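Local structure of phosphodiesterase (Candida albicans, 6CPU) at residues Val282-Ala285 and Cys286-Leu290; Glu110-Leu113 and Tyr114-Ser118; Tyr185-Arg188 and Leu189-Glu193; Pro367-Leu371 and Tyr372-Ser376. The protein is a mostly helical member of the HD-type phosphodiesterase family whose model carries one zinc and one magnesium ion. All coordinates share one frame; numbering follows the deposited sequence.

Contact 1 of 4, residues Val282-Ala285 and Cys286-Leu290; sequences VLQA and CFHFL
Gln284 and His288, one helical turn apart, bring the amide of one beside the imidazole of the other, Gln284 NE2 lying 3.4 Å from His288 NE2. The two planes are inclined by 40° and no hydrogen bond joins them; instead both nitrogens bond to Val215 O, and their closeness is consistent with a shared acceptor. Gln284 is bent at its second torsion (chi2 -97°), which brings the amide up beside the ring, and its amide also bonds to His217 O through NE2 and to Arg468 NH1 through OE1. The buried polar tips are thereby satisfied by the surrounding chain.

On another flank, Ala285 O meets the face of the Phe289 ring, 3.3 Å above the plane and toward the rim. That oxygen also accepts Phe289 N at 2.9 Å. The ring gets there because CG is anti to the carbonyl carbon, folding it back over the preceding turn. Cys286 N bonds to Val282 O at 3.0 Å, while Cys286 SG lies 3.8 Å from the same oxygen.

Every touching residue is buried. The side chain of Val282, about 5 Å from the zinc ion, packs on the metal ligand His349. Helix 276-292, which carries the zinc ligand His278, is covered by helix 446-462 at Ala285 and Cys286, by helix 336-348 at Leu283 and Cys286, and by helix 227-242 at Leu283 and Phe287.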
loop_
_atom_site.group_PDB
_atom_site.type_symbol
_atom_site.label_atom_id
_atom_site.label_comp_id
_atom_site.label_asym_id
_atom_site.label_seq_id
_atom_site.Cartn_x
_atom_site.Cartn_y
_atom_site.Cartn_z
ATOM N N VAL A 282 -6.697 -3.850 4.008
ATOM C CA VAL A 282 -7.789 -3.800 3.029
ATOM C C VAL A 282 -7.840 -5.063 2.170
ATOM O O VAL A 282 -8.923 -5.609 1.875
ATOM C CB VAL A 282 -7.701 -2.522 2.134
ATOM C CG1 VAL A 282 -8.700 -2.570 0.993
ATOM C CG2 VAL A 282 -7.928 -1.273 2.971
ATOM N N LEU A 283 -6.674 -5.555 1.784
ATOM C CA LEU A 283 -6.585 -6.817 1.054
ATOM C C LEU A 283 -7.185 -7.962 1.894
ATOM O O LEU A 283 -7.963 -8.787 1.399
ATOM C CB LEU A 283 -5.117 -7.121 0.719
ATOM C CG LEU A 283 -4.758 -8.537 0.271
ATOM C CD1 LEU A 283 -5.437 -8.870 -1.040
ATOM C CD2 LEU A 283 -3.254 -8.703 0.135
ATOM N N GLN A 284 -6.808 -7.988 3.159
ATOM C CA GLN A 284 -7.256 -9.035 4.087
ATOM C C GLN A 284 -8.764 -8.981 4.333
ATOM O O GLN A 284 -9.403 -10.029 4.449
ATOM C CB GLN A 284 -6.490 -8.926 5.398
ATOM C CG GLN A 284 -6.607 -10.155 6.306
ATOM C CD GLN A 284 -7.673 -10.023 7.394
ATOM O OE1 GLN A 284 -8.400 -9.018 7.481
ATOM N NE2 GLN A 284 -7.726 -11.025 8.270
ATOM N N ALA A 285 -9.320 -7.770 4.431
ATOM C CA ALA A 285 -10.781 -7.595 4.496
ATOM C C ALA A 285 -11.443 -8.172 3.262
ATOM O O ALA A 285 -12.367 -8.981 3.373
ATOM C CB ALA A 285 -11.146 -6.131 4.657
ATOM N N CYS A 286 -10.966 -7.773 2.084
ATOM C CA CYS A 286 -11.463 -8.347 0.823
ATOM C C CYS A 286 -11.358 -9.864 0.835
ATOM O O CYS A 286 -12.282 -10.571 0.414
ATOM C CB CYS A 286 -10.676 -7.824 -0.382
ATOM S SG CYS A 286 -11.253 -6.245 -1.016
ATOM N N PHE A 287 -10.213 -10.349 1.298
ATOM C CA PHE A 287 -9.952 -11.785 1.373
ATOM C C PHE A 287 -11.044 -12.494 2.194
ATOM O O PHE A 287 -11.613 -13.488 1.746
ATOM C CB PHE A 287 -8.572 -12.020 1.977
ATOM C CG PHE A 287 -8.048 -13.412 1.798
ATOM C CD1 PHE A 287 -7.720 -13.883 0.542
ATOM C CD2 PHE A 287 -7.851 -14.238 2.893
ATOM C CE1 PHE A 287 -7.217 -15.156 0.365
ATOM C CE2 PHE A 287 -7.342 -15.521 2.728
ATOM C CZ PHE A 287 -7.031 -15.981 1.460
ATOM N N HIS A 288 -11.353 -11.956 3.368
ATOM C CA HIS A 288 -12.427 -12.529 4.200
ATOM C C HIS A 288 -13.808 -12.423 3.541
ATOM O O HIS A 288 -14.553 -13.415 3.525
ATOM C CB HIS A 288 -12.441 -11.923 5.599
ATOM C CG HIS A 288 -11.563 -12.645 6.572
ATOM N ND1 HIS A 288 -12.057 -13.291 7.686
ATOM C CD2 HIS A 288 -10.222 -12.843 6.584
ATOM C CE1 HIS A 288 -11.059 -13.849 8.347
ATOM N NE2 HIS A 288 -9.933 -13.585 7.704
ATOM N N PHE A 289 -14.137 -11.254 2.975
ATOM C CA PHE A 289 -15.392 -11.104 2.229
ATOM C C PHE A 289 -15.538 -12.197 1.180
ATOM O O PHE A 289 -16.573 -12.866 1.106
ATOM C CB PHE A 289 -15.507 -9.730 1.537
ATOM C CG PHE A 289 -15.552 -8.544 2.480
ATOM C CD1 PHE A 289 -15.856 -8.686 3.825
ATOM C CD2 PHE A 289 -15.313 -7.265 1.990
ATOM C CE1 PHE A 289 -15.906 -7.589 4.668
ATOM C CE2 PHE A 289 -15.368 -6.164 2.825
ATOM C CZ PHE A 289 -15.657 -6.321 4.163
ATOM N N LEU A 290 -14.499 -12.382 0.374
ATOM C CA LEU A 290 -14.526 -13.351 -0.709
ATOM C C LEU A 290 -14.667 -14.805 -0.229
ATOM O O LEU A 290 -15.316 -15.615 -0.897
ATOM C CB LEU A 290 -13.285 -13.193 -1.580
ATOM C CG LEU A 290 -13.262 -11.894 -2.403
ATOM C CD1 LEU A 290 -11.836 -11.496 -2.774
ATOM C CD2 LEU A 290 -14.126 -12.039 -3.649
#

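Contact 2 of 4, residues Glu110-Leu113 and Tyr114-Ser118; sequences EGKL and YQEIS
Glu116 N to Lys112 O and Ile117 N to Leu113 O, both 2.9 Å, are the shortest of four backbone bonds between 110-113 and 114-118. They build the opening turns of alpha-helix 110-124, a surface helix packed against the four-stranded parallel sheet near the N terminus. Tyr114 N to Glu110 O, at 3.0 Å, follows the same i to i+4 pattern, and the Gln115 N to Gly111 O bond is longer, at 3.2 Å.

Beyond the backbone, the polar side chains engage one another loosely. Lys112 and Glu116 run side by side in the same direction, but the carboxylate meets the aliphatic part of the lysine, Glu116 OE1 lying 3.9 Å from Lys112 CD. Lys112 bends at its third torsion (chi3 -71°), and NZ remains 5.9 Å from Glu116 OE1; any attraction between these opposite charges would act at a distance, without a salt bridge.

The apolar side of the helix consists of Leu113 and Ile117, again lying alongside each other. Leu113 packs on Leu101 of strand 100-103, and Ile117 on Met1 and Val15, so this flank faces the sheet and its neighbouring loops while Glu110, Lys112 and Gln115 are exposed. Between the two side chains, the closest approach is that of the terminal methyls Leu113 CD1 and Ile117 CD1, 3.6 Å apart.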
loop_
_atom_site.group_PDB
_atom_site.type_symbol
_atom_site.label_atom_id
_atom_site.label_comp_id
_atom_site.label_asym_id
_atom_site.label_seq_id
_atom_site.Cartn_x
_atom_site.Cartn_y
_atom_site.Cartn_z
ATOM N N GLU A 110 32.813 18.802 -6.338
ATOM C CA GLU A 110 32.608 18.785 -4.882
ATOM C C GLU A 110 31.582 19.812 -4.404
ATOM O O GLU A 110 30.816 19.542 -3.478
ATOM C CB GLU A 110 33.924 19.045 -4.142
ATOM C CG GLU A 110 34.976 17.957 -4.305
ATOM C CD GLU A 110 36.162 18.146 -3.373
ATOM O OE1 GLU A 110 36.152 19.103 -2.566
ATOM O OE2 GLU A 110 37.110 17.331 -3.449
ATOM N N GLY A 111 31.595 20.991 -5.021
ATOM C CA GLY A 111 30.687 22.074 -4.660
ATOM C C GLY A 111 29.246 21.764 -5.014
ATOM O O GLY A 111 28.340 22.047 -4.228
ATOM N N LYS A 112 29.038 21.184 -6.196
ATOM C CA LYS A 112 27.705 20.778 -6.636
ATOM C C LYS A 112 27.181 19.632 -5.761
ATOM O O LYS A 112 26.043 19.674 -5.301
ATOM C CB LYS A 112 27.718 20.349 -8.107
ATOM C CG LYS A 112 26.335 20.272 -8.744
ATOM C CD LYS A 112 26.278 19.278 -9.896
ATOM C CE LYS A 112 27.033 19.775 -11.119
ATOM N NZ LYS A 112 27.245 18.696 -12.120
ATOM N N LEU A 113 28.024 18.624 -5.535
ATOM C CA LEU A 113 27.648 17.450 -4.737
ATOM C C LEU A 113 27.248 17.836 -3.316
ATOM O O LEU A 113 26.197 17.424 -2.836
ATOM C CB LEU A 113 28.801 16.438 -4.685
ATOM C CG LEU A 113 28.575 15.168 -3.852
ATOM C CD1 LEU A 113 27.558 14.258 -4.528
ATOM C CD2 LEU A 113 29.882 14.429 -3.614
ATOM N N TYR A 114 28.086 18.620 -2.649
ATOM C CA TYR A 114 27.812 19.035 -1.275
ATOM C C TYR A 114 26.516 19.859 -1.184
ATOM O O TYR A 114 25.701 19.643 -0.287
ATOM C CB TYR A 114 28.996 19.834 -0.714
ATOM C CG TYR A 114 28.836 20.210 0.742
ATOM C CD1 TYR A 114 29.401 19.433 1.744
ATOM C CD2 TYR A 114 28.101 21.331 1.118
ATOM C CE1 TYR A 114 29.249 19.766 3.077
ATOM C CE2 TYR A 114 27.943 21.671 2.447
ATOM C CZ TYR A 114 28.519 20.884 3.421
ATOM O OH TYR A 114 28.366 21.210 4.745
ATOM N N GLN A 115 26.348 20.801 -2.111
ATOM C CA GLN A 115 25.168 21.675 -2.158
ATOM C C GLN A 115 23.890 20.868 -2.397
ATOM O O GLN A 115 22.876 21.065 -1.720
ATOM C CB GLN A 115 25.344 22.724 -3.264
ATOM C CG GLN A 115 24.285 23.818 -3.285
ATOM C CD GLN A 115 23.018 23.426 -4.031
ATOM O OE1 GLN A 115 23.060 22.690 -5.021
ATOM N NE2 GLN A 115 21.880 23.929 -3.560
ATOM N N GLU A 116 23.956 19.964 -3.368
ATOM C CA GLU A 116 22.855 19.076 -3.693
ATOM C C GLU A 116 22.451 18.213 -2.487
ATOM O O GLU A 116 21.270 18.136 -2.133
ATOM C CB GLU A 116 23.261 18.187 -4.874
ATOM C CG GLU A 116 22.128 17.801 -5.797
ATOM C CD GLU A 116 22.599 17.180 -7.105
ATOM O OE1 GLU A 116 23.678 17.565 -7.604
ATOM O OE2 GLU A 116 21.873 16.312 -7.639
ATOM N N ILE A 117 23.432 17.571 -1.856
ATOM C CA ILE A 117 23.165 16.720 -0.695
ATOM C C ILE A 117 22.681 17.540 0.500
ATOM O O ILE A 117 21.763 17.122 1.203
ATOM C CB ILE A 117 24.390 15.862 -0.312
ATOM C CG1 ILE A 117 24.652 14.829 -1.408
ATOM C CG2 ILE A 117 24.167 15.147 1.015
ATOM C CD1 ILE A 117 26.008 14.158 -1.305
ATOM N N SER A 118 23.289 18.703 0.729
ATOM C CA SER A 118 22.886 19.545 1.854
ATOM C C SER A 118 21.453 20.042 1.687
ATOM O O SER A 118 20.669 20.003 2.632
ATOM C CB SER A 118 23.821 20.741 2.023
ATOM O OG SER A 118 23.522 21.387 3.253
#

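Contact 3 of 4, residues Tyr185-Arg188 and Leu189-Glu193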
loop_
_atom_site.group_PDB
_atom_site.type_symbol
_atom_site.label_atom_id
_atom_site.label_comp_id
_atom_site.label_asym_id
_atom_site.label_seq_id
_atom_site.Cartn_x
_atom_site.Cartn_y
_atom_site.Cartn_z
ATOM N N TYR A 185 13.232 -7.126 -17.910
ATOM C CA TYR A 185 14.437 -7.944 -17.928
ATOM C C TYR A 185 15.194 -7.855 -16.600
ATOM O O TYR A 185 15.618 -8.859 -16.046
ATOM C CB TYR A 185 15.332 -7.508 -19.090
ATOM C CG TYR A 185 16.735 -8.058 -19.009
ATOM C CD1 TYR A 185 17.807 -7.243 -18.666
ATOM C CD2 TYR A 185 16.987 -9.396 -19.280
ATOM C CE1 TYR A 185 19.094 -7.749 -18.590
ATOM C CE2 TYR A 185 18.268 -9.911 -19.209
ATOM C CZ TYR A 185 19.316 -9.087 -18.865
ATOM O OH TYR A 185 20.585 -9.620 -18.800
ATOM N N LEU A 186 15.328 -6.638 -16.088
ATOM C CA LEU A 186 16.002 -6.404 -14.813
ATOM C C LEU A 186 15.191 -6.955 -13.644
ATOM O O LEU A 186 15.758 -7.470 -12.696
ATOM C CB LEU A 186 16.295 -4.914 -14.638
ATOM C CG LEU A 186 17.287 -4.287 -15.625
ATOM C CD1 LEU A 186 17.294 -2.769 -15.543
ATOM C CD2 LEU A 186 18.688 -4.822 -15.398
ATOM N N TYR A 187 13.866 -6.867 -13.723
ATOM C CA TYR A 187 12.998 -7.457 -12.709
ATOM C C TYR A 187 13.229 -8.971 -12.643
ATOM O O TYR A 187 13.447 -9.542 -11.569
ATOM C CB TYR A 187 11.546 -7.154 -13.034
ATOM C CG TYR A 187 10.546 -7.825 -12.125
ATOM C CD1 TYR A 187 10.527 -7.552 -10.758
ATOM C CD2 TYR A 187 9.601 -8.705 -12.631
ATOM C CE1 TYR A 187 9.604 -8.165 -9.925
ATOM C CE2 TYR A 187 8.680 -9.312 -11.810
ATOM C CZ TYR A 187 8.688 -9.039 -10.457
ATOM O OH TYR A 187 7.764 -9.651 -9.646
ATOM N N ARG A 188 13.237 -9.608 -13.811
ATOM C CA ARG A 188 13.413 -11.057 -13.875
ATOM C C ARG A 188 14.808 -11.491 -13.412
ATOM O O ARG A 188 14.960 -12.540 -12.788
ATOM C CB ARG A 188 13.101 -11.562 -15.289
ATOM C CG ARG A 188 11.654 -11.345 -15.710
ATOM C CD ARG A 188 10.699 -12.288 -14.993
ATOM N NE ARG A 188 9.323 -11.794 -14.977
ATOM C CZ ARG A 188 8.319 -12.384 -14.332
ATOM N NH1 ARG A 188 8.520 -13.508 -13.656
ATOM N NH2 ARG A 188 7.099 -11.855 -14.361
ATOM N N LEU A 189 15.809 -10.660 -13.680
ATOM C CA LEU A 189 17.174 -10.900 -13.219
ATOM C C LEU A 189 17.219 -10.923 -11.694
ATOM O O LEU A 189 17.843 -11.796 -11.094
ATOM C CB LEU A 189 18.115 -9.822 -13.766
ATOM C CG LEU A 189 19.482 -10.201 -14.311
ATOM C CD1 LEU A 189 19.383 -11.321 -15.356
ATOM C CD2 LEU A 189 20.120 -8.969 -14.924
ATOM N N MET A 190 16.541 -9.972 -11.058
ATOM C CA MET A 190 16.492 -9.965 -9.595
ATOM C C MET A 190 15.813 -11.204 -9.025
ATOM O O MET A 190 16.261 -11.726 -8.011
ATOM C CB MET A 190 15.813 -8.698 -9.076
ATOM C CG MET A 190 16.684 -7.478 -9.258
ATOM S SD MET A 190 16.003 -5.994 -8.501
ATOM C CE MET A 190 14.663 -5.630 -9.640
ATOM N N ILE A 191 14.753 -11.682 -9.669
ATOM C CA ILE A 191 14.058 -12.893 -9.221
ATOM C C ILE A 191 15.006 -14.091 -9.302
ATOM O O ILE A 191 15.016 -14.950 -8.418
ATOM C CB ILE A 191 12.798 -13.153 -10.052
ATOM C CG1 ILE A 191 11.723 -12.114 -9.682
ATOM C CG2 ILE A 191 12.268 -14.567 -9.837
ATOM C CD1 ILE A 191 10.623 -11.956 -10.710
ATOM N N GLU A 192 15.809 -14.101 -10.358
ATOM C CA GLU A 192 16.763 -15.175 -10.620
ATOM C C GLU A 192 17.890 -15.206 -9.590
ATOM O O GLU A 192 18.287 -16.283 -9.131
ATOM C CB GLU A 192 17.339 -14.993 -12.025
ATOM C CG GLU A 192 17.936 -16.247 -12.633
ATOM C CD GLU A 192 18.608 -15.979 -13.969
ATOM O OE1 GLU A 192 19.625 -16.639 -14.257
ATOM O OE2 GLU A 192 18.135 -15.100 -14.721
ATOM N N GLU A 193 18.391 -14.032 -9.205
ATOM C CA GLU A 193 19.559 -13.943 -8.315
ATOM C C GLU A 193 19.289 -13.650 -6.841
ATOM O O GLU A 193 20.113 -13.988 -5.994
ATOM C CB GLU A 193 20.532 -12.909 -8.851
ATOM C CG GLU A 193 21.077 -13.275 -10.227
ATOM C CD GLU A 193 22.267 -12.428 -10.627
ATOM O OE1 GLU A 193 23.124 -12.122 -9.769
ATOM O OE2 GLU A 193 22.352 -12.065 -11.812
#
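One face of the Tyr187 ring carries the terminal methyl of Ile191, whose CD1 stands 3.4 Å above the plane, displaced toward the rim. This is a CH-pi contact, with Ile191 CD1 3.7 Å from the centroid of the Tyr187 ring and 24° off its normal; the nearest ring atoms are Tyr187 CE2 and CZ. At the edge of the same ring, in its plane, lies Arg188 NH2. The guanidinium in turn has Tyr187 CE2 over a face, and Ile191 CD1 also lies over a face of it, 3.9 Å from Arg188 NH1. A single methyl thus touches two flat groups.

Ile191 reaches them because CG1 is anti to the carbonyl carbon (chi1 -72°) and the chain is extended beyond it. Arg188 is bent at its second torsion (chi2 -73°) and then runs beside Ile191, pointing the same way. Farther round the helix, the ring of Tyr185 is crossed obliquely by Leu189, with Tyr185 CE1 and Leu189 CD2 4.0 Å apart. Met190 folds at its third torsion, placing Met190 CE 3.7 Å from Leu186 O.

These residues belong to the last turns of helix 177-193. Tyr187 and Ile191 pack on Ala258 of helix 253-264, whereas Met190 faces Phe94 of helix 84-94 and Ile29 of helix 25-34. Arg188 NH1 makes a salt bridge with Glu255, also on helix 253-264. The arginine therefore combines two kinds of contact: the flat guanidinium meets carbon groups over its face, while the charge is paired through NH1, which probably limits how the group can rotate.

Contact 4 of 4, residues Pro367-Leu371 and Tyr372-Ser376; sequences PTALL and YNDRS
Thr368 O accepts Tyr372 N at 3.0 Å in the last i to i+4 bond of the short helix 367-371, and the chain then turns away. Tyr372 is the first residue to leave helical angles, Asn373 takes a positive phi of 56°, and Asp374 N returns to Ala369 O at 2.9 Å. This 6-to-1 bond with a positive phi is the hallmark of a Schellman-like helix ending, although the companion approach of Asn373 N to Leu370 O is long, at 3.6 Å. A type I' beta turn from Tyr372 to Arg375 overlaps this ending, with Asp374 also at positive phi (66°), and is closed by Arg375 N to Tyr372 O at 2.8 Å.

Among the side chains, the Tyr372 ring comes obliquely to the same carbonyl that its backbone uses, Tyr372 CD2 lying 3.3 Å from Thr368 O. It is placed there with CG anti to the carbonyl carbon and beside its own N (chi1 -74°), and it packs farther on against Ser380 and Ser384 of helix 377-394 and Leu169 of helix 165-173. Asp374 turns its carboxylate back to the helix end, OD1 being 3.9 Å from Ala369 CB. Thr368 and Ala369 both rest on Val377, while Ser376, at the N-cap position of helix 377-394, bonds through OG to Asp423.

Carbonyls left at the C-terminal end of a helix lack the next turn's donors. Here Ala369 O is served by Asp374 N across the bend, so the helix closes on a backbone bond as the chain reverses toward the next helix.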
loop_
_atom_site.group_PDB
_atom_site.type_symbol
_atom_site.label_atom_id
_atom_site.label_comp_id
_atom_site.label_asym_id
_atom_site.label_seq_id
_atom_site.Cartn_x
_atom_site.Cartn_y
_atom_site.Cartn_z
ATOM N N PRO A 367 -0.165 20.111 -7.669
ATOM C CA PRO A 367 -0.023 19.757 -9.079
ATOM C C PRO A 367 -0.888 18.588 -9.533
ATOM O O PRO A 367 -1.539 18.683 -10.576
ATOM C CB PRO A 367 1.474 19.482 -9.185
ATOM C CG PRO A 367 2.040 20.593 -8.319
ATOM C CD PRO A 367 1.118 20.604 -7.128
ATOM N N THR A 368 -0.968 17.516 -8.748
ATOM C CA THR A 368 -1.790 16.359 -9.166
ATOM C C THR A 368 -3.296 16.694 -9.247
ATOM O O THR A 368 -4.021 16.170 -10.106
ATOM C CB THR A 368 -1.523 15.132 -8.284
ATOM O OG1 THR A 368 -1.807 15.458 -6.928
ATOM C CG2 THR A 368 -0.057 14.730 -8.372
ATOM N N ALA A 369 -3.776 17.567 -8.355
ATOM C CA ALA A 369 -5.157 18.049 -8.431
ATOM C C ALA A 369 -5.379 18.857 -9.716
ATOM O O ALA A 369 -6.436 18.738 -10.332
ATOM C CB ALA A 369 -5.513 18.892 -7.199
ATOM N N LEU A 370 -4.386 19.644 -10.128
ATOM C CA LEU A 370 -4.491 20.411 -11.383
ATOM C C LEU A 370 -4.505 19.494 -12.608
ATOM O O LEU A 370 -5.237 19.744 -13.559
ATOM C CB LEU A 370 -3.377 21.455 -11.503
ATOM C CG LEU A 370 -3.243 22.460 -10.349
ATOM C CD1 LEU A 370 -2.241 23.533 -10.723
ATOM C CD2 LEU A 370 -4.580 23.081 -9.979
ATOM N N LEU A 371 -3.713 18.430 -12.576
ATOM C CA LEU A 371 -3.714 17.433 -13.665
ATOM C C LEU A 371 -5.054 16.710 -13.793
ATOM O O LEU A 371 -5.545 16.451 -14.903
ATOM C CB LEU A 371 -2.642 16.370 -13.427
ATOM C CG LEU A 371 -1.168 16.539 -13.765
ATOM C CD1 LEU A 371 -0.354 15.361 -13.227
ATOM C CD2 LEU A 371 -0.972 16.646 -15.261
ATOM N N TYR A 372 -5.629 16.358 -12.644
ATOM C CA TYR A 372 -6.832 15.532 -12.604
ATOM C C TYR A 372 -8.127 16.352 -12.453
ATOM O O TYR A 372 -9.199 15.791 -12.201
ATOM C CB TYR A 372 -6.692 14.481 -11.491
ATOM C CG TYR A 372 -5.729 13.375 -11.863
ATOM C CD1 TYR A 372 -5.931 12.608 -13.011
ATOM C CD2 TYR A 372 -4.634 13.072 -11.066
ATOM C CE1 TYR A 372 -5.046 11.601 -13.382
ATOM C CE2 TYR A 372 -3.768 12.051 -11.408
ATOM C CZ TYR A 372 -3.960 11.331 -12.575
ATOM O OH TYR A 372 -3.093 10.300 -12.896
ATOM N N ASN A 373 -8.002 17.669 -12.588
ATOM C CA ASN A 373 -9.131 18.595 -12.584
ATOM C C ASN A 373 -9.988 18.483 -11.336
ATOM O O ASN A 373 -11.204 18.599 -11.411
ATOM C CB ASN A 373 -9.964 18.364 -13.839
ATOM C CG ASN A 373 -9.130 18.461 -15.093
ATOM O OD1 ASN A 373 -8.458 19.461 -15.331
ATOM N ND2 ASN A 373 -9.121 17.400 -15.873
ATOM N N ASP A 374 -9.336 18.231 -10.204
ATOM C CA ASP A 374 -10.015 17.999 -8.924
ATOM C C ASP A 374 -10.873 16.731 -8.852
ATOM O O ASP A 374 -11.551 16.525 -7.834
ATOM C CB ASP A 374 -10.904 19.202 -8.537
ATOM C CG ASP A 374 -10.128 20.476 -8.335
ATOM O OD1 ASP A 374 -8.879 20.439 -8.302
ATOM O OD2 ASP A 374 -10.783 21.539 -8.184
ATOM N N ARG A 375 -10.856 15.891 -9.888
ATOM C CA ARG A 375 -11.704 14.703 -9.938
ATOM C C ARG A 375 -10.943 13.460 -9.486
ATOM O O ARG A 375 -9.974 13.073 -10.129
ATOM C CB ARG A 375 -12.244 14.481 -11.352
ATOM C CG ARG A 375 -13.118 15.611 -11.871
ATOM C CD ARG A 375 -14.346 15.805 -10.994
ATOM N NE ARG A 375 -15.237 16.844 -11.503
ATOM C CZ ARG A 375 -16.151 16.674 -12.457
ATOM N NH1 ARG A 375 -16.313 15.489 -13.049
ATOM N NH2 ARG A 375 -16.910 17.707 -12.828
ATOM N N SER A 376 -11.385 12.846 -8.387
ATOM C CA SER A 376 -10.768 11.606 -7.863
ATOM C C SER A 376 -9.253 11.684 -7.909
ATOM O O SER A 376 -8.610 10.815 -8.493
ATOM C CB SER A 376 -11.229 10.388 -8.682
ATOM O OG SER A 376 -12.629 10.217 -8.621
#

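From the N terminus, the chain meets contact 2 first, where helix 110-124 packs on strand 100-103 of the parallel sheet. Contact 3 follows near the end of helix 177-193, which joins helices 253-264, 84-94 and 25-34. Contact 1 lies in the buried helix 276-292, among helices 227-242, 336-348 and 446-462, and contact 4 at the bend after helix 367-371, packed on helices 377-394 and 165-173. All four are local and strictly in series: none closes a long loop, and none nests in, crosses or touches another. Contact 1 lies nearer the metals than contact 4, while contacts 1 and 2 lie on opposite sides of the chain's centre.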